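Aspartate aminotransferase, mitochondrial (Trypanosoma brucei brucei, PDB 4W5K) probably catalyses the reversible transfer of an amino group between L-aspartate and 2-oxoglutarate, using pyridoxal 5'-phosphate as its cofactor. Local coordinates at residues A211-G214 and Q219-Y222. The protein carries 1 engineered substitution. Sequence-based numbering, arbitrary orientation.
With PLP (pyridoxal-5'-phosphate), chain C.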
loop_
_atom_site.group_PDB
_atom_site.type_symbol
_atom_site.label_atom_id
_atom_site.label_comp_id
_atom_site.label_asym_id
_atom_site.label_seq_id
_atom_site.Cartn_x
_atom_site.Cartn_y
_atom_site.Cartn_z
ATOM N N ALA A 211 -6.281 0.124 -16.790
ATOM C CA ALA A 211 -7.074 0.079 -15.557
ATOM C C ALA A 211 -8.385 -0.671 -15.735
ATOM O O ALA A 211 -9.041 -0.950 -14.743
ATOM C CB ALA A 211 -7.357 1.530 -15.045
ATOM N N TYR A 212 -8.775 -0.994 -16.975
ATOM C CA TYR A 212 -10.112 -1.531 -17.226
ATOM C C TYR A 212 -10.144 -2.707 -18.192
ATOM O O TYR A 212 -11.099 -2.846 -18.933
ATOM C CB TYR A 212 -11.038 -0.417 -17.770
ATOM C CG TYR A 212 -11.122 0.767 -16.837
ATOM C CD1 TYR A 212 -11.899 0.696 -15.692
ATOM C CD2 TYR A 212 -10.417 1.952 -17.098
ATOM C CE1 TYR A 212 -11.981 1.755 -14.808
ATOM C CE2 TYR A 212 -10.481 3.027 -16.214
ATOM C CZ TYR A 212 -11.268 2.908 -15.061
ATOM O OH TYR A 212 -11.360 3.945 -14.166
ATOM N N GLN A 213 -9.132 -3.566 -18.167
ATOM C CA GLN A 213 -9.152 -4.750 -19.039
ATOM C C GLN A 213 -10.390 -5.613 -18.778
ATOM O O GLN A 213 -10.641 -6.003 -17.639
ATOM C CB GLN A 213 -7.900 -5.601 -18.847
ATOM C CG GLN A 213 -7.789 -6.702 -19.931
ATOM C CD GLN A 213 -6.762 -7.770 -19.613
ATOM O OE1 GLN A 213 -6.090 -7.709 -18.585
ATOM N NE2 GLN A 213 -6.635 -8.763 -20.498
ATOM N N GLY A 214 -11.160 -5.914 -19.826
ATOM C CA GLY A 214 -12.360 -6.726 -19.656
ATOM C C GLY A 214 -13.560 -5.926 -19.184
ATOM O O GLY A 214 -14.665 -6.113 -19.687
ATOM N N GLN A 219 -14.532 -7.870 -23.242
ATOM C CA GLN A 219 -13.684 -8.761 -24.034
ATOM C C GLN A 219 -12.240 -8.597 -23.571
ATOM O O GLN A 219 -11.610 -7.596 -23.899
ATOM C CB GLN A 219 -13.790 -8.429 -25.539
ATOM C CG GLN A 219 -15.230 -8.149 -26.045
ATOM C CD GLN A 219 -15.276 -7.409 -27.411
ATOM O OE1 GLN A 219 -15.694 -7.988 -28.419
ATOM N NE2 GLN A 219 -14.870 -6.127 -27.433
ATOM N N LEU A 220 -11.730 -9.562 -22.801
ATOM C CA LEU A 220 -10.390 -9.431 -22.219
ATOM C C LEU A 220 -9.256 -9.307 -23.238
ATOM O O LEU A 220 -8.343 -8.520 -23.021
ATOM C CB LEU A 220 -10.089 -10.630 -21.311
ATOM C CG LEU A 220 -10.904 -10.664 -20.023
ATOM C CD1 LEU A 220 -10.888 -12.088 -19.450
ATOM C CD2 LEU A 220 -10.347 -9.643 -19.021
ATOM N N ASP A 221 -9.308 -10.090 -24.323
ATOM C CA ASP A 221 -8.225 -10.052 -25.319
ATOM C C ASP A 221 -8.248 -8.725 -26.072
ATOM O O ASP A 221 -7.216 -8.065 -26.216
ATOM C CB ASP A 221 -8.318 -11.209 -26.316
ATOM C CG ASP A 221 -8.232 -12.569 -25.656
ATOM O OD1 ASP A 221 -7.409 -12.740 -24.732
ATOM O OD2 ASP A 221 -8.986 -13.476 -26.068
ATOM N N TYR A 222 -9.433 -8.347 -26.545
ATOM C CA TYR A 222 -9.598 -7.092 -27.268
ATOM C C TYR A 222 -9.098 -5.919 -26.412
ATOM O O TYR A 222 -8.390 -5.035 -26.899
ATOM C CB TYR A 222 -11.067 -6.906 -27.669
ATOM C CG TYR A 222 -11.369 -5.619 -28.417
ATOM C CD1 TYR A 222 -11.598 -4.428 -27.728
ATOM C CD2 TYR A 222 -11.469 -5.608 -29.811
ATOM C CE1 TYR A 222 -11.885 -3.242 -28.412
ATOM C CE2 TYR A 222 -11.764 -4.433 -30.498
ATOM C CZ TYR A 222 -11.976 -3.261 -29.795
ATOM O OH TYR A 222 -12.276 -2.099 -30.485
HETATM N N1 PLP C . -5.504 4.829 -13.934
HETATM C C2 PLP C . -6.762 5.111 -14.410
HETATM C C2A PLP C . -6.899 5.541 -15.835
HETATM C C3 PLP C . -7.878 4.996 -13.580
HETATM O O3 PLP C . -9.138 5.289 -14.027
HETATM C C4 PLP C . -7.717 4.587 -12.264
HETATM C C4A PLP C . -8.948 4.252 -11.469
HETATM O O4A PLP C . -9.630 5.175 -11.014
HETATM C C5 PLP C . -6.441 4.299 -11.780
HETATM C C6 PLP C . -5.338 4.407 -12.628
HETATM C C5A PLP C . -6.234 3.877 -10.332
HETATM O O4P PLP C . -6.618 2.545 -10.141
HETATM P P PLP C . -6.389 1.807 -8.790
HETATM O O1P PLP C . -7.582 1.963 -7.895
HETATM O O2P PLP C . -5.150 2.344 -8.117
HETATM O O3P PLP C . -6.202 0.358 -9.178
#
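Gln-213 and Gly-214 meet Leu-220 in a side-chain-to-backbone contact that closes the loop between strand 205-210, in the large mixed sheet of the cofactor-binding domain, and the short helix 220-223. The carboxamide nitrogen NE2 of Gln-213 donates to the carbonyl O of Leu-220 at 3.1 Å, and the bond is nearly straight (172° at the hydrogen). The acceptor lies almost in the amide plane of Gln-213, yet the nitrogen comes to it from above the carbonyl plane, 47° out. With CG anti to the backbone N (chi1 -170°) and the chain extended beyond it, the glutamine spans the gap to Leu-220. NE2 also donates to the carbonyl O of Leu-78. The side chain of Leu-220 crosses that of Gln-213 at about a right angle, with CD2 resting 4.0 Å from CG of Gln-213 and 3.6 Å from CA of Gly-214. Gly-214 has a positive phi, and its lack of a side chain lets the leucine methyl lie directly against CA. Leu-220 also packs on Trp-306, Lys-307 and Leu-310 of helix 300-331. At the other end of the loop, Tyr-212, one of the residues that bind pyridoxal phosphate in this protein, shares a 2.6 Å hydrogen bond between its OH and O3 of the cofactor, and CB of Ala-211 lies 3.7 Å from the cofactor ring atom C2. Next to this cofactor-binding tyrosine, the two carbonyl acceptors at NE2 of Gln-213 would use both of its N-H groups and should fix which way round the buried carboxamide sits.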